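Local coordinates for MIP07328p (Drosophila melanogaster, PDB 6FKK), which probably acts as a semaphorin guidance cue, binding receptors and repelling growing axons, with its sema and plexin-repeat (PSI) regions making up this extracellular piece, at residues A[255-260]-A[298-303]; A[265-270]-A[373-378]; A[307-312]-A[366-371]; A[286-291]-A[406-411]. One frame throughout, in Å; residues are numbered along the deposited sequence.

How the contacts relate
All four contacts lie in the sema beta-propeller. Contacts 1 and 2 nearly coincide, their centres about 1 Å apart, and share one sheet, in which strands 251-259 and 265-279 are neighbours, as are 298-305 and 377-380. Contact 4 has its centre about 10 Å from both and leads from strand 282-290 of that sheet to the separate sheet of 386-442. Contact 3, about 13 Å between centres from contact 1, lays helix 306-312 against strand 368-369. Along the chain, contact 1 closes before contact 3 opens, contacts 1 and 2 cross, and contact 3 is nested inside the loops of contacts 2 and 4. Remote parts of the sequence are thus tied within one blade region and to the next sheet.

Contact 1. Residues A[255-260]-A[298-303]; sequences LNCSVP and GSAVCA. With NAG (2-acetamido-2-deoxy-beta-D-glucopyranose), chain B; NAG (2-acetamido-2-deoxy-beta-D-glucopyranose), chain C.
Ala300 and Cys302, two positions apart on strand 298-305 of the sema beta-propeller, both direct their CB atoms at Cys257 of strand 251-259. Strands 265-279 and 282-290 come between these two in the pairing order of the sheet, and no hydrogen bond joins the segments. The Ala300 methyl reaches the sulfur, CB lying 4.2 Å from Cys257 SG. At Cys302 the link becomes covalent: SG bonds Cys257 SG at 2.0 Å, with a chi3 of 85°, near the perpendicular setting preferred by disulfides. Phe289 packs on both cysteines. Asn256, pointing the other way, carries an N-glycan within an Asn-Cys-Ser sequon. Ser258 OG donates to Asn256 OD1 at 2.8 Å, in the carbonyl plane with a C=O...O angle of 148°. An alanine at Ser258 has no hydroxyl, and would probably leave Asn256 OD1 without that donor and break the sequon on which glycosylation depends. On the other branch of the amide, Asn256 ND2 is bonded to C1 of the first sugar.

Contact 2. Residues A[265-270]-A[373-378]; sequences FYFDEI and GRPLLT. With NAG (2-acetamido-2-deoxy-beta-D-glucopyranose), chain B.
Strand 265-279 of the sema propeller sends the Phe267 ring across to Pro375, in the loop before strand 377-380, and to Thr378 within it. Two neighbouring ring atoms do the touching: CE1 lies 4.1 Å from Pro375 CG, and CZ lies 4.2 Å from Thr378 CG2. Both partners approach the ring obliquely, and each side chain crosses that of Phe267 at about a right angle. The CB of Phe267 points toward segment 373-378, and chi1 of -57° sets the ring beside its own backbone N; Ala300 of strand 298-305 and Phe289 of strand 282-290 pack on the same ring. Between the two touching residues the chain makes a classic beta bulge, Leu376 and Leu377 both facing Val301 and both joined to it by backbone hydrogen bonds. Tyr266 serves the glycan of Asn256 instead. Its hydroxyl accepts a hydrogen bond from N2 of the first sugar, 3.2 Å from N2 to Tyr266 OH with an N-H...O angle of 146°, and this nitrogen sits at the ring edge, near its plane. A phenylalanine in place of Tyr266 would probably leave the acetamido N-H without this acceptor and let the sugar turn more freely. Asp268, next along, forms a salt bridge with Arg254.

Contact 3. Residues A[307-312]-A[366-371]; sequences DDILAA and EAVPAV
Val368 points its forked side chain at helix 306-312 and divides it between two residues one helical turn apart. Its CG1 branch lies 3.8 Å from Ile309 CG1, while its CG2 branch lies 3.9 Å from the methyl carbon CB of Ala312. The fork owes this placing to chi1 of 180°, which sets CG1 beside the carbonyl carbon and CG2 beside the backbone N. The Ile309 and Val368 side chains cross obliquely, with the methylene CG1 of the isoleucine, and not its methyl tip, as the touching atom. The backbones come close here too, 5.9 Å between Ile309 CA and Val368 CA. Helix 306-312 directly follows strand 298-305, and the chain comes back to the sheet of that strand first at the short, weakly bonded strand 368-369, parallel to strand 251-259, and then at 377-380. A long excursion at this place is consistent with the extrusion known from other sema domains. Val368 makes backbone hydrogen bonds with Arg254 and Asn256. Val229 and Phe304 touch both Ile309 and Val368, so the apolar group extends into the sheet. At the more exposed margin Asp308 contributes its backbone, with its O 4.3 Å from Val368 CG1.

Contact 4. Residues A[286-291]-A[406-411]; sequences YAVFTT and IYSGTD
Similar first torsions, chi1 -65° at Tyr286 and -59° at Ile406, set CG of the tyrosine and CG1 of the isoleucine beside their own backbone N, and an extended chi2 of 162° carries the Ile406 methyl on to the ring. That methyl, CD1, lies 3.5 Å from Tyr286 CE2 and 4.0 Å from Tyr286 CD2, meeting one flank of the ring obliquely, while the two side chains cross at about a right angle. Two residues further on, Val288 CG2 stands 4.2 Å from Ser408 OG. The pairings Tyr286 with Ile406 and Val288 with Ser408 advance together, so strands 282-290 and 402-410 run in the same sense. Their CA atoms are 8.2 Å apart at Val288 and Ser408, too far for backbone pairing, and each strand belongs to its own sheet: this is side-chain packing between consecutive sheets of the sema beta-propeller. Leu386 of strand 386-396 touches both Val288 and Ser408. The Tyr286 hydroxyl goes on to Asp404 OD2, two residues before Ile406 on the same strand, whereas the Ser408 hydroxyl is spent on Ala388 O inside its own sheet. The segments therefore hold each other by apolar contact, with one polar tie beside it.

Contact 1. Residues A[255-260]-A[298-303]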
loop_
_atom_site.group_PDB
_atom_site.type_symbol
_atom_site.label_atom_id
_atom_site.label_comp_id
_atom_site.label_asym_id
_atom_site.label_seq_id
_atom_site.Cartn_x
_atom_site.Cartn_y
_atom_site.Cartn_z
ATOM N N LEU A 255 -3.942 4.398 -13.071
ATOM C CA LEU A 255 -3.071 3.235 -13.036
ATOM C C LEU A 255 -3.652 2.142 -13.923
ATOM O O LEU A 255 -4.864 1.904 -13.923
ATOM C CB LEU A 255 -2.903 2.728 -11.605
ATOM C CG LEU A 255 -2.178 3.670 -10.643
ATOM C CD1 LEU A 255 -2.168 3.080 -9.246
ATOM C CD2 LEU A 255 -0.761 3.927 -11.125
ATOM N N ASN A 256 -2.784 1.484 -14.687
ATOM C CA ASN A 256 -3.190 0.490 -15.677
ATOM C C ASN A 256 -2.672 -0.873 -15.230
ATOM O O ASN A 256 -1.516 -1.224 -15.485
ATOM C CB ASN A 256 -2.665 0.864 -17.062
ATOM C CG ASN A 256 -3.183 -0.050 -18.163
ATOM O OD1 ASN A 256 -3.533 -1.207 -17.925
ATOM N ND2 ASN A 256 -3.228 0.471 -19.382
ATOM N N CYS A 257 -3.535 -1.640 -14.573
ATOM C CA CYS A 257 -3.254 -3.021 -14.198
ATOM C C CYS A 257 -4.229 -3.898 -14.974
ATOM O O CYS A 257 -5.375 -4.088 -14.558
ATOM C CB CYS A 257 -3.387 -3.223 -12.692
ATOM S SG CYS A 257 -2.932 -4.878 -12.127
ATOM N N SER A 258 -3.773 -4.425 -16.109
ATOM C CA SER A 258 -4.652 -5.164 -17.001
ATOM C C SER A 258 -3.875 -6.262 -17.708
ATOM O O SER A 258 -2.654 -6.179 -17.869
ATOM C CB SER A 258 -5.300 -4.242 -18.041
ATOM O OG SER A 258 -4.326 -3.705 -18.919
ATOM N N VAL A 259 -4.604 -7.289 -18.129
ATOM C CA VAL A 259 -4.050 -8.368 -18.940
ATOM C C VAL A 259 -4.191 -7.966 -20.406
ATOM O O VAL A 259 -5.325 -7.776 -20.875
ATOM C CB VAL A 259 -4.761 -9.697 -18.669
ATOM C CG1 VAL A 259 -4.216 -10.779 -19.589
ATOM C CG2 VAL A 259 -4.595 -10.093 -17.211
ATOM N N PRO A 260 -3.098 -7.835 -21.149
ATOM C CA PRO A 260 -3.190 -7.317 -22.516
ATOM C C PRO A 260 -3.896 -8.286 -23.452
ATOM O O PRO A 260 -4.001 -9.489 -23.197
ATOM C CB PRO A 260 -1.725 -7.126 -22.921
ATOM C CG PRO A 260 -0.979 -8.103 -22.070
ATOM C CD PRO A 260 -1.713 -8.149 -20.764
ATOM N N GLY A 298 -12.150 -11.177 -9.494
ATOM C CA GLY A 298 -10.755 -11.354 -9.852
ATOM C C GLY A 298 -9.861 -10.458 -9.031
ATOM O O GLY A 298 -10.250 -9.357 -8.630
ATOM N N SER A 299 -8.647 -10.942 -8.777
ATOM C CA SER A 299 -7.625 -10.188 -8.068
ATOM C C SER A 299 -6.327 -10.252 -8.854
ATOM O O SER A 299 -6.086 -11.200 -9.607
ATOM C CB SER A 299 -7.401 -10.731 -6.655
ATOM O OG SER A 299 -8.620 -10.780 -5.942
ATOM N N ALA A 300 -5.486 -9.238 -8.670
ATOM C CA ALA A 300 -4.227 -9.185 -9.394
ATOM C C ALA A 300 -3.206 -8.383 -8.604
ATOM O O ALA A 300 -3.557 -7.515 -7.800
ATOM C CB ALA A 300 -4.402 -8.576 -10.788
ATOM N N VAL A 301 -1.934 -8.683 -8.853
ATOM C CA VAL A 301 -0.814 -7.931 -8.305
ATOM C C VAL A 301 -0.069 -7.296 -9.469
ATOM O O VAL A 301 0.405 -8.001 -10.368
ATOM C CB VAL A 301 0.129 -8.816 -7.477
ATOM C CG1 VAL A 301 1.370 -8.031 -7.088
ATOM C CG2 VAL A 301 -0.581 -9.339 -6.244
ATOM N N CYS A 302 0.030 -5.971 -9.457
ATOM C CA CYS A 302 0.803 -5.237 -10.445
ATOM C C CYS A 302 1.899 -4.442 -9.754
ATOM O O CYS A 302 1.749 -4.003 -8.609
ATOM C CB CYS A 302 -0.075 -4.285 -11.271
ATOM S SG CYS A 302 -0.975 -5.044 -12.648
ATOM N N ALA A 303 3.007 -4.264 -10.465
ATOM C CA ALA A 303 4.118 -3.445 -10.006
ATOM C C ALA A 303 4.282 -2.267 -10.952
ATOM O O ALA A 303 4.121 -2.408 -12.168
ATOM C CB ALA A 303 5.417 -4.252 -9.937
HETATM C C1 NAG B . -3.696 -0.321 -20.488
HETATM C C2 NAG B . -4.215 0.542 -21.630
HETATM C C3 NAG B . -4.705 -0.336 -22.784
HETATM C C4 NAG B . -3.673 -1.398 -23.160
HETATM C C5 NAG B . -3.155 -2.118 -21.918
HETATM C C6 NAG B . -2.016 -3.067 -22.210
HETATM C C7 NAG B . -5.131 2.737 -21.011
HETATM C C8 NAG B . -6.342 3.481 -20.532
HETATM N N2 NAG B . -5.281 1.418 -21.171
HETATM O O3 NAG B . -4.978 0.520 -23.888
HETATM O O4 NAG B . -4.261 -2.404 -23.980
HETATM O O5 NAG B . -2.674 -1.169 -20.961
HETATM O O6 NAG B . -0.899 -2.386 -22.763
HETATM O O7 NAG B . -4.069 3.305 -21.241
HETATM C C1 NAG C . -4.445 -1.994 -25.348
HETATM C C2 NAG C . -3.888 -3.070 -26.275
HETATM C C3 NAG C . -4.166 -2.714 -27.736
HETATM C C4 NAG C . -5.626 -2.327 -27.956
HETATM C C5 NAG C . -6.093 -1.323 -26.907
HETATM C C6 NAG C . -7.576 -1.044 -26.969
HETATM C C7 NAG C . -1.904 -4.414 -25.745
HETATM C C8 NAG C . -0.416 -4.407 -25.568
HETATM N N2 NAG C . -2.461 -3.242 -26.062
HETATM O O3 NAG C . -3.835 -3.839 -28.543
HETATM O O4 NAG C . -5.754 -1.694 -29.224
HETATM O O5 NAG C . -5.823 -1.825 -25.594
HETATM O O6 NAG C . -8.019 -0.355 -25.807
HETATM O O7 NAG C . -2.572 -5.433 -25.605
#

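Contact 2. Residues A[265-270]-A[373-378]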
loop_
_atom_site.group_PDB
_atom_site.type_symbol
_atom_site.label_atom_id
_atom_site.label_comp_id
_atom_site.label_asym_id
_atom_site.label_seq_id
_atom_site.Cartn_x
_atom_site.Cartn_y
_atom_site.Cartn_z
ATOM N N PHE A 265 -8.335 -7.187 -20.073
ATOM C CA PHE A 265 -9.059 -7.491 -18.843
ATOM C C PHE A 265 -8.478 -6.631 -17.727
ATOM O O PHE A 265 -7.344 -6.855 -17.292
ATOM C CB PHE A 265 -8.957 -8.978 -18.509
ATOM C CG PHE A 265 -9.827 -9.407 -17.361
ATOM C CD1 PHE A 265 -9.351 -9.367 -16.061
ATOM C CD2 PHE A 265 -11.118 -9.855 -17.582
ATOM C CE1 PHE A 265 -10.148 -9.760 -15.003
ATOM C CE2 PHE A 265 -11.921 -10.250 -16.527
ATOM C CZ PHE A 265 -11.433 -10.203 -15.235
ATOM N N TYR A 266 -9.256 -5.662 -17.254
ATOM C CA TYR A 266 -8.766 -4.679 -16.298
ATOM C C TYR A 266 -9.072 -5.085 -14.862
ATOM O O TYR A 266 -10.122 -5.668 -14.573
ATOM C CB TYR A 266 -9.382 -3.304 -16.569
ATOM C CG TYR A 266 -8.902 -2.639 -17.837
ATOM C CD1 TYR A 266 -9.505 -2.908 -19.057
ATOM C CD2 TYR A 266 -7.857 -1.727 -17.810
ATOM C CE1 TYR A 266 -9.075 -2.293 -20.217
ATOM C CE2 TYR A 266 -7.419 -1.105 -18.964
ATOM C CZ TYR A 266 -8.031 -1.393 -20.165
ATOM O OH TYR A 266 -7.601 -0.778 -21.318
ATOM N N PHE A 267 -8.142 -4.769 -13.968
ATOM C CA PHE A 267 -8.360 -4.799 -12.524
ATOM C C PHE A 267 -8.325 -3.340 -12.076
ATOM O O PHE A 267 -7.250 -2.765 -11.885
ATOM C CB PHE A 267 -7.300 -5.638 -11.816
ATOM C CG PHE A 267 -7.206 -7.056 -12.308
ATOM C CD1 PHE A 267 -6.452 -7.366 -13.429
ATOM C CD2 PHE A 267 -7.848 -8.084 -11.634
ATOM C CE1 PHE A 267 -6.354 -8.669 -13.879
ATOM C CE2 PHE A 267 -7.754 -9.390 -12.081
ATOM C CZ PHE A 267 -7.006 -9.682 -13.205
ATOM N N ASP A 268 -9.503 -2.738 -11.918
ATOM C CA ASP A 268 -9.617 -1.289 -11.817
ATOM C C ASP A 268 -9.714 -0.762 -10.391
ATOM O O ASP A 268 -9.706 0.459 -10.205
ATOM C CB ASP A 268 -10.836 -0.803 -12.608
ATOM C CG ASP A 268 -10.581 -0.752 -14.099
ATOM O OD1 ASP A 268 -9.440 -0.434 -14.495
ATOM O OD2 ASP A 268 -11.525 -1.025 -14.874
ATOM N N GLU A 269 -9.806 -1.629 -9.386
ATOM C CA GLU A 269 -10.005 -1.196 -8.003
ATOM C C GLU A 269 -8.785 -1.583 -7.172
ATOM O O GLU A 269 -8.664 -2.729 -6.727
ATOM C CB GLU A 269 -11.287 -1.792 -7.428
ATOM C CG GLU A 269 -12.550 -1.298 -8.115
ATOM C CD GLU A 269 -13.814 -1.709 -7.389
ATOM O OE1 GLU A 269 -13.735 -2.579 -6.496
ATOM O OE2 GLU A 269 -14.888 -1.158 -7.709
ATOM N N ILE A 270 -7.888 -0.619 -6.957
ATOM C CA ILE A 270 -6.709 -0.861 -6.137
ATOM C C ILE A 270 -7.131 -1.064 -4.687
ATOM O O ILE A 270 -8.123 -0.493 -4.213
ATOM C CB ILE A 270 -5.711 0.302 -6.284
ATOM C CG1 ILE A 270 -4.352 -0.068 -5.692
ATOM C CG2 ILE A 270 -6.251 1.564 -5.633
ATOM C CD1 ILE A 270 -3.261 0.914 -6.051
ATOM N N GLY A 373 4.050 -4.956 -18.374
ATOM C CA GLY A 373 2.831 -4.768 -19.136
ATOM C C GLY A 373 1.715 -5.736 -18.821
ATOM O O GLY A 373 0.763 -5.841 -19.598
ATOM N N ARG A 374 1.800 -6.445 -17.701
ATOM C CA ARG A 374 0.786 -7.413 -17.312
ATOM C C ARG A 374 0.904 -7.648 -15.814
ATOM O O ARG A 374 1.933 -7.318 -15.211
ATOM C CB ARG A 374 0.946 -8.731 -18.086
ATOM C CG ARG A 374 2.311 -9.383 -17.953
ATOM C CD ARG A 374 2.295 -10.821 -18.459
ATOM N NE ARG A 374 1.774 -10.940 -19.820
ATOM C CZ ARG A 374 0.545 -11.352 -20.117
ATOM N NH1 ARG A 374 -0.298 -11.684 -19.149
ATOM N NH2 ARG A 374 0.157 -11.430 -21.383
ATOM N N PRO A 375 -0.133 -8.194 -15.181
ATOM C CA PRO A 375 -0.046 -8.477 -13.746
ATOM C C PRO A 375 1.006 -9.532 -13.443
ATOM O O PRO A 375 1.231 -10.466 -14.217
ATOM C CB PRO A 375 -1.451 -8.982 -13.396
ATOM C CG PRO A 375 -2.329 -8.448 -14.468
ATOM C CD PRO A 375 -1.490 -8.435 -15.705
ATOM N N LEU A 376 1.661 -9.363 -12.294
ATOM C CA LEU A 376 2.610 -10.363 -11.823
ATOM C C LEU A 376 1.910 -11.605 -11.287
ATOM O O LEU A 376 2.532 -12.670 -11.213
ATOM C CB LEU A 376 3.505 -9.758 -10.743
ATOM C CG LEU A 376 4.278 -8.507 -11.157
ATOM C CD1 LEU A 376 5.100 -7.982 -9.993
ATOM C CD2 LEU A 376 5.166 -8.810 -12.350
ATOM N N LEU A 377 0.638 -11.487 -10.917
ATOM C CA LEU A 377 -0.153 -12.613 -10.440
ATOM C C LEU A 377 -1.620 -12.268 -10.635
ATOM O O LEU A 377 -2.036 -11.155 -10.308
ATOM C CB LEU A 377 0.130 -12.910 -8.962
ATOM C CG LEU A 377 -0.726 -13.989 -8.293
ATOM C CD1 LEU A 377 -0.340 -15.365 -8.793
ATOM C CD2 LEU A 377 -0.598 -13.922 -6.785
ATOM N N THR A 378 -2.392 -13.207 -11.173
ATOM C CA THR A 378 -3.830 -13.038 -11.317
ATOM C C THR A 378 -4.557 -14.142 -10.564
ATOM O O THR A 378 -4.085 -15.282 -10.496
ATOM C CB THR A 378 -4.263 -13.047 -12.792
ATOM O OG1 THR A 378 -3.988 -14.329 -13.368
ATOM C CG2 THR A 378 -3.520 -11.978 -13.573
HETATM C C1 NAG B . -3.696 -0.321 -20.488
HETATM C C2 NAG B . -4.215 0.542 -21.630
HETATM C C3 NAG B . -4.705 -0.336 -22.784
HETATM C C4 NAG B . -3.673 -1.398 -23.160
HETATM C C5 NAG B . -3.155 -2.118 -21.918
HETATM C C6 NAG B . -2.016 -3.067 -22.210
HETATM C C7 NAG B . -5.131 2.737 -21.011
HETATM C C8 NAG B . -6.342 3.481 -20.532
HETATM N N2 NAG B . -5.281 1.418 -21.171
HETATM O O3 NAG B . -4.978 0.520 -23.888
HETATM O O4 NAG B . -4.261 -2.404 -23.980
HETATM O O5 NAG B . -2.674 -1.169 -20.961
HETATM O O6 NAG B . -0.899 -2.386 -22.763
HETATM O O7 NAG B . -4.069 3.305 -21.241
#

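Contact 3. Residues A[307-312]-A[366-371]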
loop_
_atom_site.group_PDB
_atom_site.type_symbol
_atom_site.label_atom_id
_atom_site.label_comp_id
_atom_site.label_asym_id
_atom_site.label_seq_id
_atom_site.Cartn_x
_atom_site.Cartn_y
_atom_site.Cartn_z
ATOM N N ASP A 307 9.700 5.813 -11.813
ATOM C CA ASP A 307 10.077 6.689 -12.915
ATOM C C ASP A 307 8.984 6.755 -13.976
ATOM O O ASP A 307 8.848 7.776 -14.660
ATOM C CB ASP A 307 11.397 6.220 -13.529
ATOM C CG ASP A 307 12.551 6.273 -12.540
ATOM O OD1 ASP A 307 12.641 7.260 -11.776
ATOM O OD2 ASP A 307 13.366 5.327 -12.525
ATOM N N ASP A 308 8.198 5.686 -14.128
ATOM C CA ASP A 308 7.064 5.719 -15.046
ATOM C C ASP A 308 5.890 6.496 -14.468
ATOM O O ASP A 308 5.148 7.140 -15.219
ATOM C CB ASP A 308 6.623 4.298 -15.403
ATOM C CG ASP A 308 7.571 3.617 -16.370
ATOM O OD1 ASP A 308 8.282 4.332 -17.107
ATOM O OD2 ASP A 308 7.600 2.366 -16.396
ATOM N N ILE A 309 5.701 6.443 -13.149
ATOM C CA ILE A 309 4.644 7.230 -12.520
ATOM C C ILE A 309 4.926 8.716 -12.688
ATOM O O ILE A 309 4.061 9.487 -13.120
ATOM C CB ILE A 309 4.501 6.850 -11.037
ATOM C CG1 ILE A 309 4.090 5.385 -10.904
ATOM C CG2 ILE A 309 3.495 7.758 -10.356
ATOM C CD1 ILE A 309 3.950 4.923 -9.475
ATOM N N LEU A 310 6.147 9.137 -12.358
ATOM C CA LEU A 310 6.499 10.548 -12.469
ATOM C C LEU A 310 6.516 11.011 -13.920
ATOM O O LEU A 310 6.325 12.202 -14.193
ATOM C CB LEU A 310 7.855 10.798 -11.809
ATOM C CG LEU A 310 7.926 10.505 -10.310
ATOM C CD1 LEU A 310 9.342 10.676 -9.788
ATOM C CD2 LEU A 310 6.968 11.410 -9.559
ATOM N N ALA A 311 6.736 10.090 -14.861
ATOM C CA ALA A 311 6.788 10.474 -16.267
ATOM C C ALA A 311 5.401 10.758 -16.827
ATOM O O ALA A 311 5.269 11.540 -17.774
ATOM C CB ALA A 311 7.474 9.381 -17.088
ATOM N N ALA A 312 4.363 10.136 -16.262
ATOM C CA ALA A 312 3.009 10.354 -16.758
ATOM C C ALA A 312 2.585 11.806 -16.609
ATOM O O ALA A 312 1.788 12.308 -17.410
ATOM C CB ALA A 312 2.025 9.437 -16.031
ATOM N N GLU A 366 -2.551 10.106 -20.453
ATOM C CA GLU A 366 -2.010 8.757 -20.487
ATOM C C GLU A 366 -2.063 8.107 -19.112
ATOM O O GLU A 366 -1.969 8.775 -18.078
ATOM C CB GLU A 366 -0.569 8.767 -21.002
ATOM C CG GLU A 366 -0.439 9.212 -22.451
ATOM C CD GLU A 366 -1.232 8.335 -23.404
ATOM O OE1 GLU A 366 -1.299 7.108 -23.175
ATOM O OE2 GLU A 366 -1.795 8.876 -24.380
ATOM N N ALA A 367 -2.219 6.789 -19.114
ATOM C CA ALA A 367 -2.219 6.001 -17.893
ATOM C C ALA A 367 -0.823 5.451 -17.622
ATOM O O ALA A 367 0.028 5.377 -18.512
ATOM C CB ALA A 367 -3.229 4.857 -17.987
ATOM N N VAL A 368 -0.596 5.070 -16.369
ATOM C CA VAL A 368 0.694 4.531 -15.950
ATOM C C VAL A 368 0.748 3.049 -16.297
ATOM O O VAL A 368 -0.110 2.276 -15.846
ATOM C CB VAL A 368 0.935 4.750 -14.449
ATOM C CG1 VAL A 368 2.280 4.167 -14.043
ATOM C CG2 VAL A 368 0.861 6.227 -14.113
ATOM N N PRO A 369 1.720 2.608 -17.088
ATOM C CA PRO A 369 1.808 1.187 -17.428
ATOM C C PRO A 369 2.490 0.386 -16.332
ATOM O O PRO A 369 3.401 0.858 -15.649
ATOM C CB PRO A 369 2.649 1.189 -18.709
ATOM C CG PRO A 369 3.546 2.371 -18.536
ATOM C CD PRO A 369 2.745 3.408 -17.780
ATOM N N ALA A 370 2.026 -0.848 -16.170
ATOM C CA ALA A 370 2.611 -1.740 -15.184
ATOM C C ALA A 370 3.923 -2.317 -15.699
ATOM O O ALA A 370 4.156 -2.412 -16.908
ATOM C CB ALA A 370 1.643 -2.873 -14.837
ATOM N N VAL A 371 4.792 -2.692 -14.759
ATOM C CA VAL A 371 6.026 -3.373 -15.124
ATOM C C VAL A 371 5.685 -4.692 -15.800
ATOM O O VAL A 371 4.807 -5.434 -15.343
ATOM C CB VAL A 371 6.909 -3.577 -13.884
ATOM C CG1 VAL A 371 8.043 -4.541 -14.189
ATOM C CG2 VAL A 371 7.460 -2.242 -13.413
#

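Contact 4. Residues A[286-291]-A[406-411]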
loop_
_atom_site.group_PDB
_atom_site.type_symbol
_atom_site.label_atom_id
_atom_site.label_comp_id
_atom_site.label_asym_id
_atom_site.label_seq_id
_atom_site.Cartn_x
_atom_site.Cartn_y
_atom_site.Cartn_z
ATOM N N TYR A 286 4.621 -2.097 -5.536
ATOM C CA TYR A 286 3.728 -3.220 -5.772
ATOM C C TYR A 286 2.348 -2.910 -5.209
ATOM O O TYR A 286 2.221 -2.398 -4.094
ATOM C CB TYR A 286 4.281 -4.495 -5.136
ATOM C CG TYR A 286 5.585 -4.974 -5.734
ATOM C CD1 TYR A 286 6.797 -4.423 -5.343
ATOM C CD2 TYR A 286 5.605 -5.988 -6.683
ATOM C CE1 TYR A 286 7.991 -4.863 -5.882
ATOM C CE2 TYR A 286 6.794 -6.432 -7.228
ATOM C CZ TYR A 286 7.982 -5.868 -6.824
ATOM O OH TYR A 286 9.168 -6.309 -7.365
ATOM N N ALA A 287 1.316 -3.226 -5.987
ATOM C CA ALA A 287 -0.053 -2.920 -5.603
ATOM C C ALA A 287 -0.954 -4.112 -5.881
ATOM O O ALA A 287 -0.666 -4.949 -6.740
ATOM C CB ALA A 287 -0.580 -1.683 -6.339
ATOM N N VAL A 288 -2.058 -4.169 -5.140
ATOM C CA VAL A 288 -3.058 -5.221 -5.267
ATOM C C VAL A 288 -4.327 -4.616 -5.847
ATOM O O VAL A 288 -4.818 -3.595 -5.351
ATOM C CB VAL A 288 -3.339 -5.892 -3.912
ATOM C CG1 VAL A 288 -4.562 -6.780 -4.008
ATOM C CG2 VAL A 288 -2.130 -6.690 -3.467
ATOM N N PHE A 289 -4.857 -5.244 -6.893
ATOM C CA PHE A 289 -6.057 -4.778 -7.573
ATOM C C PHE A 289 -7.108 -5.879 -7.597
ATOM O O PHE A 289 -6.778 -7.062 -7.723
ATOM C CB PHE A 289 -5.751 -4.344 -9.012
ATOM C CG PHE A 289 -4.823 -3.170 -9.118
ATOM C CD1 PHE A 289 -3.455 -3.333 -8.977
ATOM C CD2 PHE A 289 -5.318 -1.905 -9.391
ATOM C CE1 PHE A 289 -2.600 -2.255 -9.087
ATOM C CE2 PHE A 289 -4.467 -0.821 -9.502
ATOM C CZ PHE A 289 -3.106 -0.997 -9.349
ATOM N N THR A 290 -8.373 -5.481 -7.483
ATOM C CA THR A 290 -9.503 -6.379 -7.660
ATOM C C THR A 290 -10.405 -5.849 -8.767
ATOM O O THR A 290 -10.357 -4.668 -9.123
ATOM C CB THR A 290 -10.314 -6.543 -6.364
ATOM O OG1 THR A 290 -10.755 -5.259 -5.901
ATOM C CG2 THR A 290 -9.479 -7.215 -5.281
ATOM N N THR A 291 -11.229 -6.738 -9.315
ATOM C CA THR A 291 -12.166 -6.340 -10.352
ATOM C C THR A 291 -13.418 -5.728 -9.733
ATOM O O THR A 291 -13.688 -5.865 -8.537
ATOM C CB THR A 291 -12.564 -7.527 -11.227
ATOM O OG1 THR A 291 -13.306 -8.472 -10.446
ATOM C CG2 THR A 291 -11.334 -8.204 -11.797
ATOM N N ILE A 406 7.453 -11.873 -3.231
ATOM C CA ILE A 406 6.260 -11.058 -3.048
ATOM C C ILE A 406 5.268 -11.814 -2.177
ATOM O O ILE A 406 4.959 -12.984 -2.441
ATOM C CB ILE A 406 5.633 -10.685 -4.402
ATOM C CG1 ILE A 406 6.647 -9.912 -5.248
ATOM C CG2 ILE A 406 4.370 -9.870 -4.193
ATOM C CD1 ILE A 406 6.311 -9.876 -6.718
ATOM N N TYR A 407 4.765 -11.146 -1.145
ATOM C CA TYR A 407 3.790 -11.714 -0.227
ATOM C C TYR A 407 2.453 -11.010 -0.410
ATOM O O TYR A 407 2.398 -9.780 -0.516
ATOM C CB TYR A 407 4.257 -11.579 1.225
ATOM C CG TYR A 407 5.547 -12.310 1.534
ATOM C CD1 TYR A 407 6.773 -11.790 1.145
ATOM C CD2 TYR A 407 5.537 -13.515 2.221
ATOM C CE1 TYR A 407 7.952 -12.453 1.426
ATOM C CE2 TYR A 407 6.713 -14.184 2.509
ATOM C CZ TYR A 407 7.917 -13.650 2.107
ATOM O OH TYR A 407 9.090 -14.310 2.390
ATOM N N SER A 408 1.377 -11.791 -0.446
ATOM C CA SER A 408 0.046 -11.242 -0.641
ATOM C C SER A 408 -0.944 -11.978 0.250
ATOM O O SER A 408 -0.895 -13.206 0.361
ATOM C CB SER A 408 -0.386 -11.339 -2.109
ATOM O OG SER A 408 -1.623 -10.684 -2.323
ATOM N N GLY A 409 -1.836 -11.221 0.883
ATOM C CA GLY A 409 -2.852 -11.805 1.735
ATOM C C GLY A 409 -4.245 -11.720 1.142
ATOM O O GLY A 409 -4.482 -10.940 0.214
ATOM N N THR A 410 -5.175 -12.508 1.670
ATOM C CA THR A 410 -6.537 -12.570 1.162
ATOM C C THR A 410 -7.530 -12.214 2.263
ATOM O O THR A 410 -7.196 -12.173 3.450
ATOM C CB THR A 410 -6.860 -13.966 0.608
ATOM O OG1 THR A 410 -6.965 -14.901 1.690
ATOM C CG2 THR A 410 -5.768 -14.427 -0.341
ATOM N N ASP A 411 -8.772 -11.950 1.847
ATOM C CA ASP A 411 -9.872 -11.839 2.798
ATOM C C ASP A 411 -10.242 -13.186 3.402
ATOM O O ASP A 411 -11.014 -13.230 4.366
ATOM C CB ASP A 411 -11.095 -11.206 2.125
ATOM C CG ASP A 411 -11.548 -11.966 0.887
ATOM O OD1 ASP A 411 -10.972 -13.032 0.583
ATOM O OD2 ASP A 411 -12.485 -11.492 0.211
#